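Local coordinates for glucose-resistance amylase regulator (Weissella paramesenteroides ATCC 33313, PDB 4RK6), which binds glucose in the cleft between the two lobes of its sugar-binding region and probably acts as a LacI-family repressor of transcription, at residues 111-116 / 238-243; 193-198 / 202-207; 116-121 / 147-152; 93-98 / 245-250. All blocks are in the same frame, centred on the assembly; numbering follows the deposited sequence.

Contact 1: residues 111-116 / 238-243; sequences FEMMNS and TTVKQD. With GLC (alpha-D-glucopyranose), chain C.
Met113 and Val240 mark the closest backbone approach, with 6.8 Å between their CA atoms. Residues 111-116 lie on helix 110-123. Residues 238-243 follow strand 238-241 and run on toward the sugar. The helix packs over one side of the strand, and Met113, Ser116 and Val240 all point their CB atoms at the partner segment. Met113 is modelled as selenomethionine. With CG anti to the carbonyl carbon (chi1 -72°), its chain runs out obliquely over Val240, and Met113 CG as well as SE touches Val240 CG1, each at 3.8 Å. It then meets Gln242 at about a right angle, where Met113 SE is 3.9 Å from Gln242 CG. In one of the two conformers modelled for Ser116, OG lies 3.9 Å from the other valine methyl, Val240 CG2. In that conformer the hydroxyl donates back into its own helix, to Met113 O at 2.7 Å, and is satisfied although it faces a methyl. Gln242 brings the polar end. Its chain is extended beyond CG, and Gln242 NE2 donates to O3 of glucose over 3.0 Å in an almost straight bond (175°). NE2 also bonds Asp225, while OE1 bonds Ser108, which fixes how the amide is turned. A helix packed on a central sheet, with a sugar-binding residue near the end of a strand, fits the periplasmic binding protein-like fold of LacI-family regulators.

Contact 2: residues 193-198 / 202-207; sequences AIATAD and QGLINA. With GLC (alpha-D-glucopyranose), chain C.
Leu204 supplies the apolar part of this contact, with its CD1 4.0 Å from Ala193 CB and 4.4 Å from Ala195 CB. The two alanines alternate with Ile194 along the strand, so both methyls face helix 198-210. Leu204 points its CB at them, and with CG anti to the carbonyl carbon (chi1 -75°) its CD1 is carried out to both methyls. The helix backbone stays 8.6 Å from the strand, measured between Ala195 CA and Leu204 CA. Ile221 of strand 220-223 and Val179 of helix 172-182 also touch Leu204. Strand 192-195, helix 198-210 and strand 220-223 form a beta-alpha-beta unit, and this contact seals its first strand to its helix. The backbone interaction is a helical bond of the first turn. Gln202 N donates to Asp198 O over 3.0 Å, at an N-H...O angle of 152°. The polar side chains look elsewhere. The carboxylate of Asp198 bonds Thr223 OG1 and the backbone N atoms of Gly226 and Leu227, which satisfies both of its oxygens in a buried place. Gln202 bends at chi2, and its OE1 bonds Gln229. Sugar contacts come from the turn between strand and helix. Ala197, the N-cap residue, brings its CB to 3.7 Å from glucose C6. Thr196 O lies equally near that carbon, at 3.7 Å from C6. Neither touch is a hydrogen bond.

Contact 3: residues 116-121 / 147-152; sequences SIVDYL and TNFIKS
Phe149 is the first residue of 147-152 to touch 116-121, and it does so by the edge of its ring. Its CB sets off to one side, but with CG anti to the backbone N (chi1 175°) the ring is carried toward the other helix, so that its CD1 edge meets Val118. Val118 CG2 lies near the ring plane, 4.0 Å from Phe149 CD1. The ring reaches beyond the helix pair to Ile194 on strand 192-195 and to Ile129 and Leu131 on strand 129-132. It thus ties the two helices to the sheet beneath.

One turn on comes Ser152, where the backbones are nearest: its CA is 6.7 Å from Val118 CA. Both residues point their CB atoms at each other. Ser152 OG comes in over Val118 CB on the side of its hydrogen, roughly opposite CA, 3.2 Å from CB. It is 3.3 Å from Val118 CG1 and 3.6 Å from Val118 CG2, so it sits over the branch rather than against one methyl. Ser152 CB adds a looser touch, 4.0 Å from Val118 CG2. This is tight packing, possible because serine is small. The hydroxyl is also bonded to Asn115 OD1, one turn earlier on helix 110-123. Nearby, His156 bonds both Ser152 O and Asp119 OD1, a second polar link between the helices.

The chemistry is therefore mixed. Val118 takes an aromatic edge at one methyl and a hydroxyl at its branch. That buried hydroxyl finds its polar partner in Asn115, so the close approach need not leave it unsatisfied.

Contact 4: residues 93-98 / 245-250; sequences ISLTAL and PEIGRI. With GLC (alpha-D-glucopyranose), chain C.
Leu95 lies against Ile247, with the two side chains sliding past each other in opposite directions. Leu95 CB begins the contact, 4.1 Å from Ile247 CG2. CG comes next and meets the same methyl: Leu95 CG is also 4.1 Å from Ile247 CG2. At the tip, Leu95 CD2 reaches Gly248 CA at 4.3 Å. Here the methyl lies against the helix backbone itself. Ile28 and Ala251 are further neighbours of this leucine.

Strand 91-95 thus packs on helix 244-257, in the lobe facing the one that holds helix 110-123. Just past the strand, Thr96 adopts a left-handed backbone conformation (phi 74°). Its CG2 lies 4.3 Å from Ile247 CD1, while OG1 turns to the sugar and accepts from glucose O2 at 2.8 Å. The same Thr96 OG1 donates to Leu95 O over 2.6 Å. That donor approaches well off the C=O direction, at 110°.

One hydroxyl therefore gives its proton to the backbone and receives one from the sugar. The two bonds fix its rotation, while the methyl of the same threonine faces the apolar side, against the isoleucine.

Three of the contacts meet at the glucose. Contact 1 gives it Gln242, contact 2 gives it Thr196 and Ala197, and contact 4 gives it Thr96, from the other lobe. Contacts 2 and 4 lie on opposite sides of the chain's centre, with their own centres about 25 Å apart, and they do not touch. Contact 3 stands back from the pocket, with the Phe149 side chain about 13 Å from the sugar. It shares Ser116 and helix 110-123 with contact 1, and their centres are about 10 Å apart. Ile194 of contact 2 packs on Ile117 and Phe149 of contact 3. The chain passes directly from strand 238-241 of contact 1 into helix 244-257 of contact 4.

Contact 1: residues 111-116 / 238-243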
loop_
_atom_site.group_PDB
_atom_site.type_symbol
_atom_site.label_atom_id
_atom_site.label_comp_id
_atom_site.label_asym_id
_atom_site.label_seq_id
_atom_site.Cartn_x
_atom_site.Cartn_y
_atom_site.Cartn_z
ATOM N N PHE A 111 -11.769 14.719 16.792
ATOM C CA PHE A 111 -13.151 14.830 17.205
ATOM C C PHE A 111 -14.031 15.369 16.082
ATOM O O PHE A 111 -15.157 14.916 15.910
ATOM C CB PHE A 111 -13.331 15.669 18.472
ATOM C CG PHE A 111 -14.755 15.717 18.922
ATOM C CD1 PHE A 111 -15.324 14.631 19.589
ATOM C CD2 PHE A 111 -15.557 16.803 18.599
ATOM C CE1 PHE A 111 -16.654 14.643 19.946
ATOM C CE2 PHE A 111 -16.888 16.820 18.966
ATOM C CZ PHE A 111 -17.436 15.739 19.639
ATOM N N GLU A 112 -13.536 16.351 15.338
ATOM C CA GLU A 112 -14.302 16.895 14.220
ATOM C C GLU A 112 -14.596 15.830 13.174
ATOM O O GLU A 112 -15.722 15.775 12.642
ATOM C CB GLU A 112 -13.551 18.051 13.577
ATOM C CG GLU A 112 -14.362 18.881 12.600
ATOM C CD GLU A 112 -13.561 20.040 12.027
ATOM O OE1 GLU A 112 -13.525 20.183 10.789
ATOM O OE2 GLU A 112 -12.953 20.806 12.809
HETATM N N MSE A 113 -13.590 15.002 12.856
HETATM C CA MSE A 113 -13.802 13.891 11.893
HETATM C C MSE A 113 -14.903 13.016 12.374
HETATM O O MSE A 113 -15.890 12.780 11.657
HETATM C CB MSE A 113 -12.569 13.014 11.692
HETATM C CG MSE A 113 -11.482 13.728 10.902
HETATM SE SE MSE A 113 -10.191 12.400 10.241
HETATM C CE MSE A 113 -9.237 12.103 11.950
HETATM N N MSE A 114 -14.781 12.546 13.611
HETATM C CA MSE A 114 -15.761 11.598 14.150
HETATM C C MSE A 114 -17.123 12.205 14.278
HETATM O O MSE A 114 -18.133 11.585 13.939
HETATM C CB MSE A 114 -15.336 11.080 15.512
HETATM C CG MSE A 114 -16.309 10.049 16.065
HETATM SE SE MSE A 114 -16.261 8.384 15.000
HETATM C CE MSE A 114 -14.414 7.919 15.404
ATOM N N ASN A 115 -17.177 13.420 14.795
ATOM C CA ASN A 115 -18.437 14.088 14.952
ATOM C C ASN A 115 -19.148 14.359 13.611
ATOM O O ASN A 115 -20.360 14.238 13.532
ATOM C CB ASN A 115 -18.248 15.364 15.743
ATOM C CG ASN A 115 -19.545 15.930 16.206
ATOM O OD1 ASN A 115 -20.269 15.297 16.977
ATOM N ND2 ASN A 115 -19.883 17.116 15.706
ATOM N N SER A 116 -18.399 14.667 12.560
ATOM C CA SER A 116 -18.989 14.851 11.235
ATOM C C SER A 116 -19.650 13.556 10.755
ATOM O O SER A 116 -20.672 13.578 10.129
ATOM C CB SER A 116 -17.960 15.355 10.214
ATOM O OG SER A 116 -17.071 14.334 9.778
ATOM N N THR A 238 -18.335 5.725 1.132
ATOM C CA THR A 238 -18.447 7.042 1.759
ATOM C C THR A 238 -17.346 7.114 2.810
ATOM O O THR A 238 -17.081 6.128 3.540
ATOM C CB THR A 238 -19.844 7.206 2.344
ATOM O OG1 THR A 238 -20.784 7.206 1.255
ATOM C CG2 THR A 238 -19.991 8.509 3.121
ATOM N N THR A 239 -16.647 8.249 2.861
ATOM C CA THR A 239 -15.419 8.311 3.625
ATOM C C THR A 239 -15.111 9.745 4.097
ATOM O O THR A 239 -15.471 10.726 3.419
ATOM C CB THR A 239 -14.247 7.749 2.787
ATOM O OG1 THR A 239 -13.094 7.577 3.605
ATOM C CG2 THR A 239 -13.898 8.656 1.584
ATOM N N VAL A 240 -14.468 9.861 5.260
ATOM C CA VAL A 240 -13.782 11.111 5.633
ATOM C C VAL A 240 -12.386 11.061 5.067
ATOM O O VAL A 240 -11.518 10.279 5.502
ATOM C CB VAL A 240 -13.748 11.382 7.156
ATOM C CG1 VAL A 240 -12.833 12.572 7.490
ATOM C CG2 VAL A 240 -15.150 11.644 7.656
ATOM N N LYS A 241 -12.149 11.903 4.074
ATOM C CA LYS A 241 -10.861 11.957 3.432
ATOM C C LYS A 241 -9.906 12.869 4.189
ATOM O O LYS A 241 -10.184 14.055 4.351
ATOM C CB LYS A 241 -10.979 12.464 2.004
ATOM C CG LYS A 241 -9.682 12.259 1.223
ATOM C CD LYS A 241 -9.872 12.643 -0.236
ATOM C CE LYS A 241 -8.953 11.872 -1.165
ATOM N NZ LYS A 241 -7.543 12.203 -0.908
ATOM N N GLN A 242 -8.800 12.308 4.642
ATOM C CA GLN A 242 -7.715 13.117 5.226
ATOM C C GLN A 242 -6.797 13.609 4.125
ATOM O O GLN A 242 -6.555 12.916 3.126
ATOM C CB GLN A 242 -6.893 12.300 6.212
ATOM C CG GLN A 242 -7.718 11.696 7.338
ATOM C CD GLN A 242 -6.848 11.350 8.542
ATOM O OE1 GLN A 242 -6.151 12.206 9.076
ATOM N NE2 GLN A 242 -6.836 10.087 8.925
ATOM N N ASP A 243 -6.262 14.805 4.312
ATOM C CA ASP A 243 -5.310 15.333 3.371
ATOM C C ASP A 243 -3.889 14.982 3.798
ATOM O O ASP A 243 -3.169 15.821 4.353
ATOM C CB ASP A 243 -5.539 16.855 3.241
ATOM C CG ASP A 243 -4.876 17.454 1.996
ATOM O OD1 ASP A 243 -4.032 16.787 1.372
ATOM O OD2 ASP A 243 -5.234 18.606 1.664
HETATM C C1 GLC C . -3.203 5.951 11.973
HETATM C C2 GLC C . -3.449 7.447 11.783
HETATM C C3 GLC C . -4.906 7.787 11.545
HETATM C C4 GLC C . -5.491 6.839 10.494
HETATM C C5 GLC C . -5.368 5.412 11.030
HETATM C C6 GLC C . -5.906 4.385 10.036
HETATM O O1 GLC C . -3.495 5.663 13.286
HETATM O O2 GLC C . -3.025 8.178 12.932
HETATM O O3 GLC C . -4.915 9.131 11.078
HETATM O O4 GLC C . -6.811 7.195 10.214
HETATM O O5 GLC C . -4.018 5.074 11.216
HETATM O O6 GLC C . -5.193 4.418 8.840
#

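Contact 2: residues 193-198 / 202-207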
loop_
_atom_site.group_PDB
_atom_site.type_symbol
_atom_site.label_atom_id
_atom_site.label_comp_id
_atom_site.label_asym_id
_atom_site.label_seq_id
_atom_site.Cartn_x
_atom_site.Cartn_y
_atom_site.Cartn_z
ATOM N N ALA A 193 -22.039 1.199 10.412
ATOM C CA ALA A 193 -20.747 0.990 11.016
ATOM C C ALA A 193 -19.786 2.079 10.545
ATOM O O ALA A 193 -19.742 2.414 9.369
ATOM C CB ALA A 193 -20.207 -0.380 10.650
ATOM N N ILE A 194 -19.063 2.654 11.490
ATOM C CA ILE A 194 -18.003 3.603 11.206
ATOM C C ILE A 194 -16.716 2.806 11.268
ATOM O O ILE A 194 -16.354 2.252 12.308
ATOM C CB ILE A 194 -17.968 4.749 12.226
ATOM C CG1 ILE A 194 -19.289 5.521 12.177
ATOM C CG2 ILE A 194 -16.799 5.662 11.928
ATOM C CD1 ILE A 194 -19.470 6.578 13.239
ATOM N N ALA A 195 -16.021 2.722 10.145
ATOM C CA ALA A 195 -14.800 1.937 10.050
ATOM C C ALA A 195 -13.585 2.813 10.296
ATOM O O ALA A 195 -13.442 3.847 9.640
ATOM C CB ALA A 195 -14.735 1.314 8.657
ATOM N N THR A 196 -12.672 2.407 11.186
ATOM C CA THR A 196 -11.565 3.293 11.574
ATOM C C THR A 196 -10.470 3.408 10.509
ATOM O O THR A 196 -9.573 4.244 10.628
ATOM C CB THR A 196 -10.882 2.876 12.901
ATOM O OG1 THR A 196 -10.263 1.588 12.755
ATOM C CG2 THR A 196 -11.862 2.870 14.009
ATOM N N ALA A 197 -10.536 2.556 9.489
ATOM C CA ALA A 197 -9.659 2.676 8.322
ATOM C C ALA A 197 -10.361 2.112 7.120
ATOM O O ALA A 197 -11.309 1.333 7.251
ATOM C CB ALA A 197 -8.339 1.970 8.553
ATOM N N ASP A 198 -9.948 2.541 5.928
ATOM C CA ASP A 198 -10.613 2.092 4.702
ATOM C C ASP A 198 -10.717 0.552 4.558
ATOM O O ASP A 198 -11.766 0.034 4.148
ATOM C CB ASP A 198 -9.918 2.643 3.457
ATOM C CG ASP A 198 -9.852 4.169 3.446
ATOM O OD1 ASP A 198 -10.767 4.852 3.970
ATOM O OD2 ASP A 198 -8.854 4.657 2.887
ATOM N N GLN A 202 -13.678 -2.260 3.674
ATOM C CA GLN A 202 -13.641 -3.287 2.647
ATOM C C GLN A 202 -13.974 -4.681 3.238
ATOM O O GLN A 202 -14.637 -5.514 2.591
ATOM C CB GLN A 202 -12.291 -3.277 1.963
ATOM C CG GLN A 202 -12.126 -4.312 0.887
ATOM C CD GLN A 202 -12.951 -4.003 -0.337
ATOM O OE1 GLN A 202 -12.537 -3.196 -1.190
ATOM N NE2 GLN A 202 -14.118 -4.633 -0.444
ATOM N N GLY A 203 -13.477 -4.932 4.434
ATOM C CA GLY A 203 -13.743 -6.203 5.143
ATOM C C GLY A 203 -15.209 -6.372 5.428
ATOM O O GLY A 203 -15.767 -7.440 5.238
ATOM N N LEU A 204 -15.832 -5.297 5.887
ATOM C CA LEU A 204 -17.265 -5.288 6.141
ATOM C C LEU A 204 -18.078 -5.560 4.866
ATOM O O LEU A 204 -19.025 -6.369 4.872
ATOM C CB LEU A 204 -17.673 -3.933 6.694
ATOM C CG LEU A 204 -17.280 -3.680 8.155
ATOM C CD1 LEU A 204 -17.358 -2.193 8.443
ATOM C CD2 LEU A 204 -18.215 -4.435 9.071
ATOM N N ILE A 205 -17.718 -4.897 3.766
ATOM C CA ILE A 205 -18.410 -5.115 2.499
ATOM C C ILE A 205 -18.343 -6.591 2.098
ATOM O O ILE A 205 -19.364 -7.207 1.741
ATOM C CB ILE A 205 -17.808 -4.248 1.382
ATOM C CG1 ILE A 205 -18.252 -2.795 1.551
ATOM C CG2 ILE A 205 -18.202 -4.796 0.009
ATOM C CD1 ILE A 205 -17.581 -1.871 0.557
ATOM N N ASN A 206 -17.152 -7.164 2.171
ATOM C CA ASN A 206 -16.984 -8.548 1.753
ATOM C C ASN A 206 -17.697 -9.525 2.674
ATOM O O ASN A 206 -18.225 -10.523 2.188
ATOM C CB ASN A 206 -15.502 -8.914 1.583
ATOM C CG ASN A 206 -14.939 -8.394 0.282
ATOM O OD1 ASN A 206 -15.664 -7.827 -0.523
ATOM N ND2 ASN A 206 -13.664 -8.592 0.059
ATOM N N ALA A 207 -17.696 -9.262 3.982
ATOM C CA ALA A 207 -18.368 -10.173 4.912
ATOM C C ALA A 207 -19.848 -10.182 4.583
ATOM O O ALA A 207 -20.486 -11.244 4.544
ATOM C CB ALA A 207 -18.136 -9.766 6.355
HETATM C C1 GLC C . -3.203 5.951 11.973
HETATM C C2 GLC C . -3.449 7.447 11.783
HETATM C C3 GLC C . -4.906 7.787 11.545
HETATM C C4 GLC C . -5.491 6.839 10.494
HETATM C C5 GLC C . -5.368 5.412 11.030
HETATM C C6 GLC C . -5.906 4.385 10.036
HETATM O O1 GLC C . -3.495 5.663 13.286
HETATM O O2 GLC C . -3.025 8.178 12.932
HETATM O O3 GLC C . -4.915 9.131 11.078
HETATM O O4 GLC C . -6.811 7.195 10.214
HETATM O O5 GLC C . -4.018 5.074 11.216
HETATM O O6 GLC C . -5.193 4.418 8.840
#

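Contact 3: residues 116-121 / 147-152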
loop_
_atom_site.group_PDB
_atom_site.type_symbol
_atom_site.label_atom_id
_atom_site.label_comp_id
_atom_site.label_asym_id
_atom_site.label_seq_id
_atom_site.Cartn_x
_atom_site.Cartn_y
_atom_site.Cartn_z
ATOM N N SER A 116 -18.399 14.667 12.560
ATOM C CA SER A 116 -18.989 14.851 11.235
ATOM C C SER A 116 -19.650 13.556 10.755
ATOM O O SER A 116 -20.672 13.578 10.129
ATOM C CB SER A 116 -17.960 15.355 10.214
ATOM O OG SER A 116 -17.071 14.334 9.778
ATOM N N ILE A 117 -19.055 12.417 11.062
ATOM C CA ILE A 117 -19.599 11.153 10.571
ATOM C C ILE A 117 -20.871 10.803 11.333
ATOM O O ILE A 117 -21.854 10.414 10.753
ATOM C CB ILE A 117 -18.583 9.996 10.710
ATOM C CG1 ILE A 117 -17.334 10.281 9.864
ATOM C CG2 ILE A 117 -19.244 8.680 10.338
ATOM C CD1 ILE A 117 -16.178 9.345 10.160
ATOM N N VAL A 118 -20.829 10.952 12.655
ATOM C CA VAL A 118 -21.976 10.649 13.487
ATOM C C VAL A 118 -23.124 11.582 13.125
ATOM O O VAL A 118 -24.259 11.152 12.983
ATOM C CB VAL A 118 -21.597 10.779 14.977
ATOM C CG1 VAL A 118 -22.842 10.773 15.854
ATOM C CG2 VAL A 118 -20.661 9.675 15.386
ATOM N N ASP A 119 -22.826 12.865 12.937
ATOM C CA ASP A 119 -23.863 13.819 12.550
ATOM C C ASP A 119 -24.572 13.430 11.240
ATOM O O ASP A 119 -25.800 13.472 11.125
ATOM C CB ASP A 119 -23.271 15.216 12.427
ATOM C CG ASP A 119 -24.302 16.287 12.640
ATOM O OD1 ASP A 119 -24.916 16.331 13.728
ATOM O OD2 ASP A 119 -24.514 17.069 11.706
ATOM N N TYR A 120 -23.771 13.044 10.259
ATOM C CA TYR A 120 -24.282 12.599 8.974
ATOM C C TYR A 120 -25.117 11.336 9.109
ATOM O O TYR A 120 -26.219 11.248 8.567
ATOM C CB TYR A 120 -23.108 12.368 7.996
ATOM C CG TYR A 120 -23.532 11.775 6.700
ATOM C CD1 TYR A 120 -24.411 12.448 5.867
ATOM C CD2 TYR A 120 -23.071 10.537 6.303
ATOM C CE1 TYR A 120 -24.817 11.899 4.655
ATOM C CE2 TYR A 120 -23.469 9.982 5.103
ATOM C CZ TYR A 120 -24.332 10.646 4.288
ATOM O OH TYR A 120 -24.696 10.050 3.100
ATOM N N LEU A 121 -24.608 10.337 9.819
ATOM C CA LEU A 121 -25.347 9.088 9.941
ATOM C C LEU A 121 -26.689 9.283 10.661
ATOM O O LEU A 121 -27.687 8.706 10.256
ATOM C CB LEU A 121 -24.523 8.023 10.657
ATOM C CG LEU A 121 -23.383 7.425 9.804
ATOM C CD1 LEU A 121 -22.535 6.469 10.621
ATOM C CD2 LEU A 121 -23.908 6.735 8.571
ATOM N N THR A 147 -13.223 6.858 22.171
ATOM C CA THR A 147 -13.667 7.923 23.062
ATOM C C THR A 147 -14.456 9.012 22.335
ATOM O O THR A 147 -15.517 9.426 22.795
ATOM C CB THR A 147 -12.483 8.461 23.868
ATOM O OG1 THR A 147 -12.109 7.433 24.789
ATOM C CG2 THR A 147 -12.857 9.712 24.612
ATOM N N ASN A 148 -13.980 9.438 21.163
ATOM C CA ASN A 148 -14.711 10.459 20.405
ATOM C C ASN A 148 -16.053 9.981 19.870
ATOM O O ASN A 148 -17.014 10.745 19.823
ATOM C CB ASN A 148 -13.842 10.996 19.273
ATOM C CG ASN A 148 -12.737 11.889 19.761
ATOM O OD1 ASN A 148 -12.823 12.512 20.836
ATOM N ND2 ASN A 148 -11.682 11.962 18.992
ATOM N N PHE A 149 -16.120 8.707 19.479
ATOM C CA PHE A 149 -17.376 8.103 19.027
ATOM C C PHE A 149 -18.387 8.139 20.142
ATOM O O PHE A 149 -19.508 8.575 19.954
ATOM C CB PHE A 149 -17.117 6.669 18.566
ATOM C CG PHE A 149 -18.359 5.906 18.179
ATOM C CD1 PHE A 149 -19.205 6.377 17.182
ATOM C CD2 PHE A 149 -18.671 4.710 18.800
ATOM C CE1 PHE A 149 -20.348 5.673 16.815
ATOM C CE2 PHE A 149 -19.794 3.984 18.419
ATOM C CZ PHE A 149 -20.654 4.480 17.446
ATOM N N ILE A 150 -17.970 7.689 21.318
ATOM C CA ILE A 150 -18.863 7.681 22.457
ATOM C C ILE A 150 -19.331 9.101 22.825
ATOM O O ILE A 150 -20.536 9.331 23.026
ATOM C CB ILE A 150 -18.263 6.902 23.644
ATOM C CG1 ILE A 150 -18.206 5.419 23.268
ATOM C CG2 ILE A 150 -19.158 7.072 24.880
ATOM C CD1 ILE A 150 -17.233 4.607 24.074
ATOM N N LYS A 151 -18.406 10.047 22.853
ATOM C CA LYS A 151 -18.724 11.453 23.159
ATOM C C LYS A 151 -19.718 12.010 22.147
ATOM O O LYS A 151 -20.720 12.618 22.511
ATOM C CB LYS A 151 -17.456 12.296 23.154
ATOM C CG LYS A 151 -17.686 13.789 23.435
ATOM C CD LYS A 151 -16.393 14.592 23.391
ATOM C CE LYS A 151 -16.559 15.997 23.968
ATOM N NZ LYS A 151 -17.804 16.694 23.536
ATOM N N SER A 152 -19.461 11.769 20.863
ATOM C CA SER A 152 -20.334 12.295 19.823
ATOM C C SER A 152 -21.746 11.690 19.902
ATOM O O SER A 152 -22.747 12.396 19.768
ATOM C CB SER A 152 -19.723 12.072 18.429
ATOM O OG SER A 152 -20.580 12.615 17.439
#

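Contact 4: residues 93-98 / 245-250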
loop_
_atom_site.group_PDB
_atom_site.type_symbol
_atom_site.label_atom_id
_atom_site.label_comp_id
_atom_site.label_asym_id
_atom_site.label_seq_id
_atom_site.Cartn_x
_atom_site.Cartn_y
_atom_site.Cartn_z
ATOM N N ILE A 93 8.692 16.327 15.380
ATOM C CA ILE A 93 7.343 16.723 15.081
ATOM C C ILE A 93 6.535 15.459 14.818
ATOM O O ILE A 93 7.013 14.576 14.132
ATOM C CB ILE A 93 7.305 17.661 13.863
ATOM C CG1 ILE A 93 8.000 18.980 14.206
ATOM C CG2 ILE A 93 5.872 17.905 13.416
ATOM C CD1 ILE A 93 8.325 19.834 13.009
ATOM N N SER A 94 5.343 15.368 15.388
ATOM C CA SER A 94 4.490 14.190 15.163
ATOM C C SER A 94 3.355 14.483 14.183
ATOM O O SER A 94 2.851 15.605 14.092
ATOM C CB SER A 94 3.979 13.596 16.479
ATOM O OG SER A 94 3.133 14.477 17.172
ATOM N N LEU A 95 2.989 13.450 13.426
ATOM C CA LEU A 95 2.047 13.556 12.325
ATOM C C LEU A 95 0.893 12.577 12.506
ATOM O O LEU A 95 1.111 11.393 12.720
ATOM C CB LEU A 95 2.763 13.294 11.002
ATOM C CG LEU A 95 3.624 14.444 10.437
ATOM C CD1 LEU A 95 4.757 14.871 11.324
ATOM C CD2 LEU A 95 4.186 14.000 9.096
ATOM N N THR A 96 -0.323 13.110 12.461
ATOM C CA THR A 96 -1.589 12.371 12.623
ATOM C C THR A 96 -1.850 11.968 14.071
ATOM O O THR A 96 -2.832 11.310 14.374
ATOM C CB THR A 96 -1.721 11.145 11.676
ATOM O OG1 THR A 96 -1.006 10.021 12.209
ATOM C CG2 THR A 96 -1.244 11.474 10.281
ATOM N N ALA A 97 -1.008 12.442 14.975
ATOM C CA ALA A 97 -1.071 12.039 16.359
ATOM C C ALA A 97 -0.298 13.043 17.189
ATOM O O ALA A 97 0.700 13.586 16.740
ATOM C CB ALA A 97 -0.470 10.646 16.516
ATOM N N LEU A 98 -0.749 13.242 18.419
ATOM C CA LEU A 98 -0.112 14.147 19.332
ATOM C C LEU A 98 0.666 13.275 20.330
ATOM O O LEU A 98 0.113 12.805 21.314
ATOM C CB LEU A 98 -1.190 15.025 19.984
ATOM C CG LEU A 98 -2.316 15.467 19.009
ATOM C CD1 LEU A 98 -3.678 15.624 19.679
ATOM C CD2 LEU A 98 -1.945 16.731 18.242
ATOM N N PRO A 245 -1.071 14.277 2.186
ATOM C CA PRO A 245 0.071 15.023 1.673
ATOM C C PRO A 245 0.173 16.405 2.310
ATOM O O PRO A 245 1.305 16.826 2.575
ATOM C CB PRO A 245 -0.178 15.099 0.153
ATOM C CG PRO A 245 -1.170 13.994 -0.123
ATOM C CD PRO A 245 -2.017 13.894 1.121
ATOM N N GLU A 246 -0.949 17.064 2.583
ATOM C CA GLU A 246 -0.909 18.384 3.223
ATOM C C GLU A 246 -0.333 18.265 4.642
ATOM O O GLU A 246 0.497 19.080 5.060
ATOM C CB GLU A 246 -2.263 19.048 3.219
ATOM C CG GLU A 246 -2.274 20.417 3.875
ATOM C CD GLU A 246 -1.542 21.492 3.093
ATOM O OE1 GLU A 246 -0.970 21.224 2.002
ATOM O OE2 GLU A 246 -1.568 22.637 3.591
ATOM N N ILE A 247 -0.725 17.218 5.366
ATOM C CA ILE A 247 -0.107 16.961 6.681
ATOM C C ILE A 247 1.414 16.898 6.576
ATOM O O ILE A 247 2.116 17.520 7.364
ATOM C CB ILE A 247 -0.708 15.695 7.346
ATOM C CG1 ILE A 247 -2.172 15.940 7.684
ATOM C CG2 ILE A 247 0.091 15.295 8.585
ATOM C CD1 ILE A 247 -2.968 14.666 7.962
ATOM N N GLY A 248 1.927 16.167 5.590
ATOM C CA GLY A 248 3.359 16.063 5.374
ATOM C C GLY A 248 3.978 17.411 5.013
ATOM O O GLY A 248 4.988 17.809 5.589
ATOM N N ARG A 249 3.375 18.130 4.066
ATOM C CA ARG A 249 3.941 19.431 3.668
ATOM C C ARG A 249 4.016 20.419 4.840
ATOM O O ARG A 249 5.031 21.112 5.026
ATOM C CB ARG A 249 3.110 20.069 2.545
ATOM C CG ARG A 249 3.234 19.378 1.202
ATOM C CD ARG A 249 2.628 20.239 0.095
ATOM N NE ARG A 249 1.171 20.290 0.170
ATOM C CZ ARG A 249 0.341 19.391 -0.376
ATOM N NH1 ARG A 249 0.803 18.358 -1.083
ATOM N NH2 ARG A 249 -0.961 19.546 -0.238
ATOM N N ILE A 250 2.949 20.487 5.621
ATOM C CA ILE A 250 2.846 21.442 6.730
ATOM C C ILE A 250 3.804 21.069 7.861
ATOM O O ILE A 250 4.443 21.949 8.459
ATOM C CB ILE A 250 1.386 21.576 7.183
ATOM C CG1 ILE A 250 0.540 22.205 6.051
ATOM C CG2 ILE A 250 1.235 22.404 8.450
ATOM C CD1 ILE A 250 0.922 23.617 5.648
HETATM C C1 GLC C . -3.203 5.951 11.973
HETATM C C2 GLC C . -3.449 7.447 11.783
HETATM C C3 GLC C . -4.906 7.787 11.545
HETATM C C4 GLC C . -5.491 6.839 10.494
HETATM C C5 GLC C . -5.368 5.412 11.030
HETATM C C6 GLC C . -5.906 4.385 10.036
HETATM O O1 GLC C . -3.495 5.663 13.286
HETATM O O2 GLC C . -3.025 8.178 12.932
HETATM O O3 GLC C . -4.915 9.131 11.078
HETATM O O4 GLC C . -6.811 7.195 10.214
HETATM O O5 GLC C . -4.018 5.074 11.216
HETATM O O6 GLC C . -5.193 4.418 8.840
#